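Local atomic coordinates of beta-lactamase (Chitinophaga pinensis, PDB entry 6N36), a protein that probably hydrolyses the amide bond of beta-lactam antibiotics, using two zinc ions bound in a metallo-beta-lactamase fold. Residues L29-T34 / G228-H233; M39-T44 / L69-K74; M103-N106 / L112-D115; A135-L138 / S144-L147; A164-F169 / K212-L217. All coordinates share one frame; numbering follows the deposited sequence. Where two conformers were deposited one is given.

Interaction 1. Residues L29-T34 / G228-H233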
# COMPACT_ATOMS: atom_id res chain seq x y z
N LEU A 29 -2.70 -8.66 12.26
CA LEU A 29 -2.21 -7.56 11.39
C LEU A 29 -1.35 -6.61 12.21
O LEU A 29 -1.79 -6.11 13.27
CB LEU A 29 -3.41 -6.81 10.82
CG LEU A 29 -3.06 -5.52 10.10
CD1 LEU A 29 -2.25 -5.76 8.83
CD2 LEU A 29 -4.31 -4.72 9.78
N TYR A 30 -0.14 -6.42 11.75
CA TYR A 30 0.89 -5.61 12.44
C TYR A 30 1.34 -4.49 11.50
O TYR A 30 1.47 -4.67 10.26
CB TYR A 30 2.10 -6.46 12.81
CG TYR A 30 1.78 -7.58 13.76
CD1 TYR A 30 1.26 -8.78 13.29
CD2 TYR A 30 1.96 -7.45 15.12
CE1 TYR A 30 0.89 -9.80 14.14
CE2 TYR A 30 1.64 -8.50 15.99
CZ TYR A 30 1.07 -9.67 15.49
OH TYR A 30 0.75 -10.75 16.31
N TYR A 31 1.69 -3.38 12.13
CA TYR A 31 2.36 -2.23 11.49
C TYR A 31 3.86 -2.42 11.65
O TYR A 31 4.34 -2.54 12.77
CB TYR A 31 1.95 -0.90 12.12
CG TYR A 31 2.47 0.30 11.36
CD1 TYR A 31 1.76 0.84 10.30
CD2 TYR A 31 3.72 0.88 11.65
CE1 TYR A 31 2.23 1.91 9.58
CE2 TYR A 31 4.19 1.96 10.93
CZ TYR A 31 3.42 2.51 9.93
OH TYR A 31 3.86 3.56 9.17
N ILE A 32 4.62 -2.47 10.57
CA ILE A 32 6.10 -2.62 10.60
C ILE A 32 6.78 -1.56 9.73
O ILE A 32 7.94 -1.74 9.35
CB ILE A 32 6.54 -4.04 10.21
CG1 ILE A 32 6.10 -4.47 8.80
CG2 ILE A 32 6.05 -5.01 11.27
CD1 ILE A 32 6.82 -5.71 8.34
N GLY A 33 6.08 -0.48 9.44
CA GLY A 33 6.57 0.56 8.54
C GLY A 33 7.41 1.60 9.25
O GLY A 33 7.87 1.39 10.36
N THR A 34 7.57 2.72 8.58
CA THR A 34 8.34 3.86 9.12
C THR A 34 7.38 4.91 9.68
O THR A 34 6.17 4.69 9.78
CB THR A 34 9.27 4.40 8.04
OG1 THR A 34 8.46 4.86 6.96
CG2 THR A 34 10.28 3.38 7.58
N GLY A 228 -0.10 10.42 7.01
CA GLY A 228 -0.92 11.66 7.00
C GLY A 228 -2.28 11.41 6.37
O GLY A 228 -3.25 12.15 6.70
N GLN A 229 -2.40 10.41 5.49
CA GLN A 229 -3.67 10.14 4.78
C GLN A 229 -4.73 9.66 5.76
O GLN A 229 -5.91 9.87 5.48
CB GLN A 229 -3.43 9.14 3.65
CG GLN A 229 -2.67 9.83 2.54
CD GLN A 229 -2.29 8.92 1.42
OE1 GLN A 229 -2.08 7.72 1.62
NE2 GLN A 229 -2.14 9.56 0.25
N TYR A 230 -4.35 8.97 6.85
CA TYR A 230 -5.31 8.40 7.83
C TYR A 230 -4.99 8.88 9.23
O TYR A 230 -5.58 8.33 10.14
CB TYR A 230 -5.38 6.88 7.73
CG TYR A 230 -4.15 6.10 8.10
CD1 TYR A 230 -3.00 6.13 7.32
CD2 TYR A 230 -4.12 5.31 9.23
CE1 TYR A 230 -1.88 5.37 7.63
CE2 TYR A 230 -3.00 4.57 9.57
CZ TYR A 230 -1.87 4.59 8.77
OH TYR A 230 -0.74 3.88 9.07
N GLU A 231 -4.12 9.89 9.36
CA GLU A 231 -3.80 10.54 10.66
C GLU A 231 -3.29 9.49 11.66
O GLU A 231 -3.70 9.50 12.82
CB GLU A 231 -5.03 11.33 11.11
CG GLU A 231 -5.28 12.52 10.22
CD GLU A 231 -4.46 13.76 10.52
OE1 GLU A 231 -3.28 13.66 10.97
OE2 GLU A 231 -5.03 14.85 10.33
N LEU A 232 -2.39 8.59 11.22
CA LEU A 232 -1.80 7.58 12.12
C LEU A 232 -1.40 8.20 13.46
O LEU A 232 -1.71 7.58 14.45
CB LEU A 232 -0.56 6.95 11.47
CG LEU A 232 0.26 6.00 12.33
CD1 LEU A 232 -0.55 4.83 12.83
CD2 LEU A 232 1.49 5.54 11.52
N HIS A 233 -0.68 9.31 13.44
CA HIS A 233 0.03 9.81 14.65
C HIS A 233 -0.94 10.60 15.51
O HIS A 233 -0.56 10.83 16.67
CB HIS A 233 1.23 10.64 14.25
CG HIS A 233 2.19 9.77 13.52
ND1 HIS A 233 2.78 8.71 14.13
CD2 HIS A 233 2.61 9.81 12.25
CE1 HIS A 233 3.55 8.08 13.24
NE2 HIS A 233 3.45 8.74 12.08
O HOH W 1 1.86 4.96 7.79
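Tyr31 and Leu232 form the apolar, close-packed half of this contact. A methyl carbon of the leucine, Leu232 CD2, sits 3.9 Å from Tyr31 CZ, approaching the phenol end of the ring at a slant. The two side chains come from opposite directions, each with its CG anti to its own backbone nitrogen (chi1 -172° for Tyr31), which carries the tyrosine ring toward the 228-233 segment. The other half is polar and mediated by water. Here Tyr230 OH comes nearest to the ring carbon Tyr31 CE1, at 3.6 Å, and no direct hydrogen bond links the two phenols. A water spans them instead: it donates to Tyr31 OH at 2.8 Å and lies 3.1 Å from Tyr230 OH. Tyr31 OH in turn donates a short bond to the backbone, with Tyr31 OH to Thr34 O at 2.6 Å. That bond lies in the carbonyl plane and at the edge of the ring, so it helps hold the phenol in place and ties the end of strand 29-31 to the turn after it. The three side chains are buried, and the water bridges the two hydroxyls. Around them, Phe23 and Ile25 of strand 23-26 pack against Tyr31, and Phe23 also touches Leu232. The contact therefore lies where strand 29-31, next to edge strand 23-26, meets the short helices 227-230 and 232-235.

Interaction 2. Residues M39-T44 / L69-K74; sequences MFLITT and LGFKFK
The backbones of Thr43 and Phe71 come no closer than 8.5 Å between CA atoms, so strand 40-42 and the loop 69-74 meet through side chains alone, with no hydrogen bond between them. In the metallo-beta-lactamase alpha-beta-beta-alpha sandwich this is a strand of the seven-stranded sheet meeting the chain just after helix 58-69, which packs on that sheet. The helix ends in a Schellman motif: Gly70 takes positive phi, a conformation that favours glycine, and the chain turns so that the next residue, Phe71, points back at the strand. The Phe71 ring then lies across Thr43, the two side chains meeting at about a right angle. The threonine methyl rather than its hydroxyl does the touching. With chi1 at 59°, Thr43 turns CG2 away from its carbonyl carbon and onto the ring, while OG1 finds a hydrogen-bond partner elsewhere. Two residues before Thr43, Leu41 brings a second methyl up at a slant, with Leu41 CD2 4.0 Å from Phe71 CD2. Leu41 also packs on Met66 of helix 58-69, so the phenylalanine extends an apolar layer already present between helix and sheet. Tyr30 and His48, from the strands on the two sides of 40-42, each meet the Phe71 ring in an edge-to-face pair. The closest approach between the two segments is a CH-pi contact: Thr43 CG2 stands 3.7 Å from the centroid of the Phe71 ring, only 10° off the ring normal.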
# COMPACT_ATOMS: atom_id res chain seq x y z
N MET A 39 3.66 -0.16 6.03
CA MET A 39 4.12 -1.52 5.64
C MET A 39 3.40 -2.41 6.62
O MET A 39 3.45 -2.13 7.81
CB MET A 39 5.62 -1.73 5.75
CG MET A 39 6.37 -0.71 4.94
SD MET A 39 8.14 -0.74 5.23
CE MET A 39 8.44 1.03 5.09
N PHE A 40 2.66 -3.37 6.10
CA PHE A 40 1.71 -4.13 6.90
C PHE A 40 2.07 -5.61 6.82
O PHE A 40 2.35 -6.12 5.74
CB PHE A 40 0.30 -3.86 6.42
CG PHE A 40 0.01 -2.37 6.36
CD1 PHE A 40 -0.33 -1.69 7.51
CD2 PHE A 40 0.11 -1.69 5.16
CE1 PHE A 40 -0.61 -0.33 7.45
CE2 PHE A 40 -0.17 -0.33 5.13
CZ PHE A 40 -0.46 0.33 6.28
N LEU A 41 2.07 -6.26 7.97
CA LEU A 41 2.43 -7.69 8.08
C LEU A 41 1.21 -8.45 8.56
O LEU A 41 0.64 -8.08 9.59
CB LEU A 41 3.58 -7.87 9.07
CG LEU A 41 4.05 -9.31 9.25
CD1 LEU A 41 4.80 -9.80 8.05
CD2 LEU A 41 4.86 -9.39 10.55
N ILE A 42 0.78 -9.46 7.80
CA ILE A 42 -0.33 -10.36 8.21
C ILE A 42 0.31 -11.72 8.47
O ILE A 42 0.92 -12.29 7.57
CB ILE A 42 -1.36 -10.44 7.11
CG1 ILE A 42 -1.98 -9.08 6.83
CG2 ILE A 42 -2.42 -11.50 7.46
CD1 ILE A 42 -2.74 -9.07 5.59
N THR A 43 0.19 -12.21 9.69
CA THR A 43 0.89 -13.44 10.13
C THR A 43 -0.08 -14.60 10.05
O THR A 43 -1.25 -14.44 10.41
CB THR A 43 1.47 -13.29 11.51
OG1 THR A 43 0.44 -13.00 12.48
CG2 THR A 43 2.53 -12.21 11.54
N THR A 44 0.42 -15.75 9.64
CA THR A 44 -0.43 -16.97 9.60
C THR A 44 0.44 -18.16 9.96
O THR A 44 1.69 -18.13 9.91
CB THR A 44 -1.08 -17.23 8.25
OG1 THR A 44 -0.25 -18.07 7.44
CG2 THR A 44 -1.41 -15.96 7.48
N LEU A 69 8.91 -7.89 16.97
CA LEU A 69 7.58 -8.49 17.19
C LEU A 69 7.66 -10.02 17.44
O LEU A 69 6.59 -10.57 17.82
CB LEU A 69 6.70 -8.24 15.97
CG LEU A 69 6.35 -6.76 15.71
CD1 LEU A 69 5.60 -6.65 14.38
CD2 LEU A 69 5.56 -6.20 16.86
N GLY A 70 8.80 -10.65 17.16
CA GLY A 70 9.05 -12.08 17.35
C GLY A 70 8.75 -12.92 16.12
O GLY A 70 8.60 -14.16 16.27
N PHE A 71 8.79 -12.31 14.93
CA PHE A 71 8.57 -13.06 13.67
C PHE A 71 9.86 -13.06 12.84
O PHE A 71 10.71 -12.12 12.97
CB PHE A 71 7.45 -12.45 12.85
CG PHE A 71 6.14 -12.37 13.61
CD1 PHE A 71 5.47 -13.55 13.91
CD2 PHE A 71 5.61 -11.17 14.04
CE1 PHE A 71 4.28 -13.53 14.62
CE2 PHE A 71 4.42 -11.15 14.76
CZ PHE A 71 3.76 -12.33 15.03
N LYS A 72 10.00 -14.08 12.03
CA LYS A 72 11.16 -14.24 11.13
C LYS A 72 10.83 -13.69 9.74
O LYS A 72 9.87 -14.12 9.11
CB LYS A 72 11.59 -15.70 11.03
CG LYS A 72 12.35 -16.22 12.24
CD LYS A 72 13.26 -17.42 11.96
CE LYS A 72 12.83 -18.28 10.80
NZ LYS A 72 12.97 -19.72 11.12
N PHE A 73 11.64 -12.75 9.31
CA PHE A 73 11.56 -12.18 7.94
C PHE A 73 11.46 -13.27 6.88
O PHE A 73 10.70 -13.17 5.94
CB PHE A 73 12.83 -11.37 7.77
CG PHE A 73 13.01 -10.62 6.48
CD1 PHE A 73 12.18 -9.59 6.11
CD2 PHE A 73 14.10 -10.90 5.69
CE1 PHE A 73 12.39 -8.87 4.94
CE2 PHE A 73 14.34 -10.17 4.54
CZ PHE A 73 13.51 -9.13 4.20
N LYS A 74 12.25 -14.34 7.01
CA LYS A 74 12.30 -15.38 5.96
C LYS A 74 11.00 -16.20 5.94
O LYS A 74 10.84 -17.00 5.01
CB LYS A 74 13.59 -16.20 6.08
CG LYS A 74 14.81 -15.43 5.57
CD LYS A 74 16.17 -16.13 5.77
CE LYS A 74 17.31 -15.12 5.78
NZ LYS A 74 18.67 -15.72 5.72

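Interaction 3. Residues M103-N106 / L112-D115; sequences MMVN and LLAD
Leu113 meets Met103 and Val105 entirely through apolar contacts, and one methyl does all the work. Leu113 CD2 lies 3.9 Å from Met103 CG and 4.0 Å from Val105 CG2. Toward the methionine the approach is tip to tip. Met103 leaves the backbone with CG anti to N, then bends at its second and third torsions, so that SD and CE fold round the same methyl, Met103 CE standing 4.1 Å from Leu113 CD2. The valine and the leucine instead slide past each other in opposite directions.

Hydrogen bonds serve the surroundings instead. Met103 and Val105 use their backbones to pair with Asp136, Arg137 and Leu139, on and just before edge strand 137-139, and the backbone of Leu113 bonds to that of Val133. The two segments belong to a beta-alpha-beta unit of strand 102-106, helix 110-114 and strand 137-139, with the short helix lying on the sheet. Phe130 and Val133 from the connecting loop pack on Leu113 and Met103 respectively.

With no polar bond across it, the contact depends on shape and on the burial of all three side chains. The helix is held on the sheet here by a leucine methyl resting against two residues whose side chains face the helix.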
# COMPACT_ATOMS: atom_id res chain seq x y z
N MET A 103 5.77 -12.69 -5.48
CA MET A 103 5.24 -11.33 -5.79
C MET A 103 3.90 -11.45 -6.48
O MET A 103 3.84 -11.99 -7.59
CB MET A 103 6.16 -10.55 -6.72
CG MET A 103 5.65 -9.14 -6.93
SD MET A 103 6.02 -8.07 -5.51
CE MET A 103 4.44 -7.24 -5.33
N MET A 104 2.84 -10.93 -5.89
CA MET A 104 1.49 -10.93 -6.50
C MET A 104 1.10 -9.46 -6.74
O MET A 104 1.22 -8.62 -5.81
CB MET A 104 0.48 -11.67 -5.64
CG MET A 104 0.97 -13.04 -5.26
SD MET A 104 -0.37 -14.00 -4.53
CE MET A 104 0.42 -15.57 -4.26
N VAL A 105 0.82 -9.12 -8.00
CA VAL A 105 0.66 -7.70 -8.44
C VAL A 105 -0.53 -7.59 -9.38
O VAL A 105 -0.75 -8.50 -10.22
CB VAL A 105 1.94 -7.11 -9.05
CG1 VAL A 105 2.33 -7.80 -10.33
CG2 VAL A 105 1.82 -5.60 -9.24
N ASN A 106 -1.31 -6.56 -9.18
CA ASN A 106 -2.33 -6.08 -10.12
C ASN A 106 -1.77 -6.15 -11.54
O ASN A 106 -0.73 -5.62 -11.80
CB ASN A 106 -2.77 -4.67 -9.74
CG ASN A 106 -4.00 -4.15 -10.45
OD1 ASN A 106 -4.30 -4.58 -11.56
ND2 ASN A 106 -4.61 -3.15 -9.87
N LEU A 112 4.95 -1.98 -15.03
CA LEU A 112 5.64 -0.89 -14.29
C LEU A 112 6.57 -1.49 -13.24
O LEU A 112 7.69 -1.06 -13.07
CB LEU A 112 4.56 -0.01 -13.67
CG LEU A 112 5.04 1.23 -12.92
CD1 LEU A 112 5.79 2.16 -13.85
CD2 LEU A 112 3.86 1.97 -12.30
N LEU A 113 6.10 -2.45 -12.47
CA LEU A 113 6.94 -3.11 -11.45
C LEU A 113 8.13 -3.83 -12.12
O LEU A 113 9.20 -3.81 -11.59
CB LEU A 113 6.04 -4.09 -10.68
CG LEU A 113 6.70 -4.69 -9.44
CD1 LEU A 113 7.03 -3.61 -8.41
CD2 LEU A 113 5.80 -5.75 -8.89
N ALA A 114 7.90 -4.45 -13.26
CA ALA A 114 8.92 -5.25 -13.98
C ALA A 114 9.94 -4.34 -14.71
O ALA A 114 11.06 -4.81 -15.00
CB ALA A 114 8.21 -6.22 -14.89
N ASP A 115 9.67 -3.06 -14.86
CA ASP A 115 10.62 -2.15 -15.53
C ASP A 115 11.17 -1.10 -14.58
O ASP A 115 11.91 -0.25 -15.05
CB ASP A 115 9.98 -1.61 -16.80
CG ASP A 115 8.89 -0.59 -16.66
OD1 ASP A 115 8.87 0.13 -15.67
OD2 ASP A 115 8.15 -0.42 -17.68

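Interaction 4. Residues A135-L138 / S144-L147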
# COMPACT_ATOMS: atom_id res chain seq x y z
N ALA A 135 6.38 -10.61 -11.63
CA ALA A 135 5.17 -11.12 -10.96
C ALA A 135 5.17 -12.64 -10.95
O ALA A 135 5.40 -13.25 -12.04
CB ALA A 135 3.93 -10.61 -11.64
N ASP A 136 4.83 -13.23 -9.81
CA ASP A 136 4.54 -14.69 -9.71
C ASP A 136 3.05 -14.95 -9.95
O ASP A 136 2.70 -16.05 -10.41
CB ASP A 136 5.05 -15.21 -8.38
CG ASP A 136 6.56 -15.06 -8.29
OD1 ASP A 136 7.26 -15.80 -9.03
OD2 ASP A 136 7.05 -14.20 -7.54
N ARG A 137 2.19 -13.98 -9.66
CA ARG A 137 0.74 -14.05 -9.91
C ARG A 137 0.26 -12.66 -10.31
O ARG A 137 0.71 -11.68 -9.68
CB ARG A 137 -0.04 -14.58 -8.70
CG ARG A 137 -1.53 -14.70 -8.91
CD ARG A 137 -2.26 -15.37 -7.75
NE ARG A 137 -3.69 -15.16 -7.88
CZ ARG A 137 -4.58 -15.15 -6.89
NH1 ARG A 137 -4.22 -15.41 -5.65
NH2 ARG A 137 -5.84 -14.87 -7.15
N LEU A 138 -0.53 -12.61 -11.38
CA LEU A 138 -1.15 -11.35 -11.83
C LEU A 138 -2.56 -11.32 -11.26
O LEU A 138 -3.33 -12.30 -11.49
CB LEU A 138 -1.15 -11.33 -13.37
CG LEU A 138 0.21 -11.33 -14.06
CD1 LEU A 138 0.04 -11.49 -15.57
CD2 LEU A 138 1.00 -10.07 -13.75
N SER A 144 -8.88 -13.07 -4.83
CA SER A 144 -8.56 -13.42 -3.42
C SER A 144 -7.15 -14.01 -3.34
O SER A 144 -6.74 -14.78 -4.22
CB SER A 144 -9.59 -14.34 -2.87
OG SER A 144 -9.41 -15.60 -3.46
N ILE A 145 -6.43 -13.63 -2.28
CA ILE A 145 -5.08 -14.12 -1.91
C ILE A 145 -5.32 -14.85 -0.58
O ILE A 145 -5.84 -14.21 0.39
CB ILE A 145 -4.09 -12.95 -1.79
CG1 ILE A 145 -4.06 -12.15 -3.10
CG2 ILE A 145 -2.71 -13.43 -1.40
CD1 ILE A 145 -4.30 -10.68 -2.93
N GLN A 146 -5.05 -16.13 -0.59
CA GLN A 146 -5.31 -17.01 0.57
C GLN A 146 -4.01 -17.62 1.08
O GLN A 146 -3.25 -18.18 0.30
CB GLN A 146 -6.33 -18.09 0.17
CG GLN A 146 -7.66 -17.48 -0.18
CD GLN A 146 -8.61 -18.54 -0.65
OE1 GLN A 146 -8.79 -18.74 -1.85
NE2 GLN A 146 -9.15 -19.28 0.29
N LEU A 147 -3.86 -17.65 2.39
CA LEU A 147 -2.70 -18.28 3.06
C LEU A 147 -3.06 -18.53 4.52
O LEU A 147 -3.48 -17.58 5.20
CB LEU A 147 -1.48 -17.35 2.98
CG LEU A 147 -0.21 -17.93 3.57
CD1 LEU A 147 0.26 -19.17 2.85
CD2 LEU A 147 0.90 -16.87 3.64
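Arg137 points the end of its guanidinium at the backbone carbonyl of Ser144, and the contact is built on that one approach. The arginine chain is stretched out all the way from CG to NE, and it starts anti to the backbone nitrogen (chi1 -179°), so the charged group is carried straight across from one strand to the other. Both terminal nitrogens grip the same oxygen: Arg137 NH1 donates to Ser144 O at 3.0 Å, and Arg137 NH2 donates to Ser144 O at 3.1 Å. The oxygen lies at the edge of the guanidinium, close to its plane, so the fork is well aimed from the arginine side. Sharing a single acceptor bends the two bonds, with N-H...O angles of 149° and 143°. Seen from the carbonyl, both donors arrive from the same face of its plane; NH1 is moderately tilted from that plane, and NH2 stands above it, off any lone pair. Ile145 flanks the fork, its CG1 4.1 Å from Arg137 NH1, an apolar neighbour and not a bonding partner. Met104 packs against both Arg137 and Ile145. Strand 137-139 is an outermost strand of the seven-stranded sheet and strand 144-147 an outermost strand of the five-stranded one, so the guanidinium joins edges of the two layers of the sandwich. Asp143 adds only a long, weak ion pair to NH2. Two donors on one neutral carbonyl would probably polarise that peptide group, and the forked grip probably limits rotation of the guanidinium and links the two strand edges through a charged group and a backbone carbonyl.

Interaction 5. Residues A164-F169 / K212-L217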
# COMPACT_ATOMS: atom_id res chain seq x y z
N ALA A 164 -2.95 0.77 -9.18
CA ALA A 164 -3.21 1.08 -7.76
C ALA A 164 -4.40 0.28 -7.25
O ALA A 164 -5.42 0.03 -8.01
CB ALA A 164 -3.37 2.55 -7.49
N ASN A 165 -4.27 -0.22 -6.03
CA ASN A 165 -5.29 -1.13 -5.49
C ASN A 165 -5.30 -1.08 -3.96
O ASN A 165 -4.30 -0.66 -3.31
CB ASN A 165 -5.11 -2.53 -6.03
CG ASN A 165 -3.75 -3.15 -5.91
OD1 ASN A 165 -3.46 -4.08 -6.62
ND2 ASN A 165 -2.95 -2.81 -4.91
N SER A 166 -6.44 -1.47 -3.41
CA SER A 166 -6.63 -1.59 -1.95
C SER A 166 -6.81 -3.07 -1.63
O SER A 166 -7.14 -3.88 -2.56
CB SER A 166 -7.84 -0.80 -1.49
OG SER A 166 -7.70 0.58 -1.85
N PHE A 167 -6.72 -3.41 -0.34
CA PHE A 167 -6.88 -4.79 0.14
C PHE A 167 -7.87 -4.79 1.30
O PHE A 167 -7.80 -3.93 2.20
CB PHE A 167 -5.53 -5.39 0.57
CG PHE A 167 -4.53 -5.43 -0.54
CD1 PHE A 167 -4.61 -6.39 -1.53
CD2 PHE A 167 -3.50 -4.49 -0.60
CE1 PHE A 167 -3.71 -6.42 -2.58
CE2 PHE A 167 -2.59 -4.52 -1.65
CZ PHE A 167 -2.68 -5.48 -2.63
N LEU A 168 -8.82 -5.73 1.23
CA LEU A 168 -9.84 -5.92 2.29
C LEU A 168 -9.64 -7.33 2.85
O LEU A 168 -9.50 -8.31 2.06
CB LEU A 168 -11.24 -5.85 1.67
CG LEU A 168 -11.85 -4.48 1.40
CD1 LEU A 168 -13.01 -4.67 0.40
CD2 LEU A 168 -12.43 -3.86 2.67
N PHE A 169 -9.72 -7.45 4.16
CA PHE A 169 -9.56 -8.77 4.82
C PHE A 169 -10.11 -8.69 6.23
O PHE A 169 -10.02 -7.66 6.93
CB PHE A 169 -8.10 -9.25 4.84
CG PHE A 169 -7.09 -8.23 5.33
CD1 PHE A 169 -6.61 -7.27 4.47
CD2 PHE A 169 -6.69 -8.18 6.64
CE1 PHE A 169 -5.72 -6.32 4.92
CE2 PHE A 169 -5.81 -7.22 7.10
CZ PHE A 169 -5.33 -6.28 6.23
N LYS A 212 -15.63 6.92 -6.70
CA LYS A 212 -16.97 6.34 -6.43
C LYS A 212 -16.85 4.97 -5.77
O LYS A 212 -17.53 4.68 -4.76
CB LYS A 212 -17.79 6.29 -7.72
CG LYS A 212 -18.13 7.66 -8.30
CD LYS A 212 -18.90 7.63 -9.59
CE LYS A 212 -18.08 7.22 -10.78
NZ LYS A 212 -18.88 7.12 -12.02
N ALA A 213 -15.96 4.13 -6.28
CA ALA A 213 -15.78 2.73 -5.85
C ALA A 213 -15.31 2.70 -4.39
O ALA A 213 -15.84 1.93 -3.58
CB ALA A 213 -14.81 2.04 -6.75
N MET A 214 -14.36 3.56 -4.01
CA MET A 214 -13.85 3.57 -2.64
C MET A 214 -14.92 4.09 -1.68
O MET A 214 -14.96 3.60 -0.55
CB MET A 214 -12.55 4.39 -2.60
CG MET A 214 -11.46 3.68 -3.38
SD MET A 214 -9.85 4.50 -3.13
CE MET A 214 -9.48 3.91 -1.47
N LYS A 215 -15.77 5.01 -2.10
CA LYS A 215 -16.83 5.51 -1.19
C LYS A 215 -17.77 4.35 -0.84
O LYS A 215 -18.37 4.31 0.27
CB LYS A 215 -17.60 6.63 -1.87
CG LYS A 215 -18.31 7.53 -0.87
CD LYS A 215 -17.27 8.41 -0.18
CE LYS A 215 -17.69 9.86 -0.05
NZ LYS A 215 -18.55 10.04 1.14
N ALA A 216 -17.96 3.43 -1.78
CA ALA A 216 -18.95 2.35 -1.65
C ALA A 216 -18.47 1.20 -0.75
O ALA A 216 -19.30 0.34 -0.40
CB ALA A 216 -19.36 1.85 -3.02
N LEU A 217 -17.20 1.16 -0.38
CA LEU A 217 -16.67 0.05 0.42
C LEU A 217 -17.19 0.12 1.85
O LEU A 217 -17.46 1.20 2.35
CB LEU A 217 -15.14 0.14 0.41
CG LEU A 217 -14.50 -0.12 -0.94
CD1 LEU A 217 -13.00 0.03 -0.78
CD2 LEU A 217 -14.88 -1.49 -1.47
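Met214 and Leu217 reach from the end of helix 203-215 to Ser166 and Leu168 on strand 165-172. The inner shell is two spaced touches. At one, the methyl end of the methionine lies 3.8 Å from the serine hydroxyl, Met214 CE to Ser166 OG, a van der Waals contact. It is possible because the methionine runs out extended and bends only at its last torsion (chi3 76°), which brings CE nearer the strand than its CB direction would suggest. At the other, two leucine methyls meet where the side chains pass at a slant, with Leu168 CD1 4.1 Å from Leu217 CD2. No hydrogen bond crosses between the segments.

The next shell fixes these groups. Ser166 OG is engaged by His157 ND1 and the backbone N of Asn184, and His157 also packs on both Met214 and Leu217. Behind the helix end stands helix 250-268: Tyr253 OH bonds to Met214 O, Arg250 donates to both Lys215 O and Leu217 O, and Asp254 makes a salt bridge with Lys215 NZ. These bonds tie the end of the helix to 250-268, and Leu217 there points toward the strand. An ethanediol molecule, probably from crystallisation, lies about 4 Å from the side chain of Leu168. Buried packing of this kind, between a helix and the five-stranded sheet, builds one outer helical layer of the alpha-beta-beta-alpha sandwich of metallo-beta-lactamases.

Overall arrangement
Interactions 1 to 4 all reach the seven-stranded sheet, and interactions 4 and 5 share the five-stranded one, so interaction 4 bridges the two layers. Interactions 2, 3, 4 and 5 follow one another along the chain, all within the span between the segments of interaction 1, which brings residues 228-233 back to strand 29-31. Interactions 1 and 2 sit on adjacent strands, with centres 15 Å apart; 3 and 4 also use neighbouring strands, their centres about 12 Å apart, across the chain's centre from interaction 1. Phe169 of interaction 5 packs on Leu29 and Ile42 between the sheets. Together they join strands, helices and loops in both layers of the sandwich that, as in this family, carries the two zinc ions bound here.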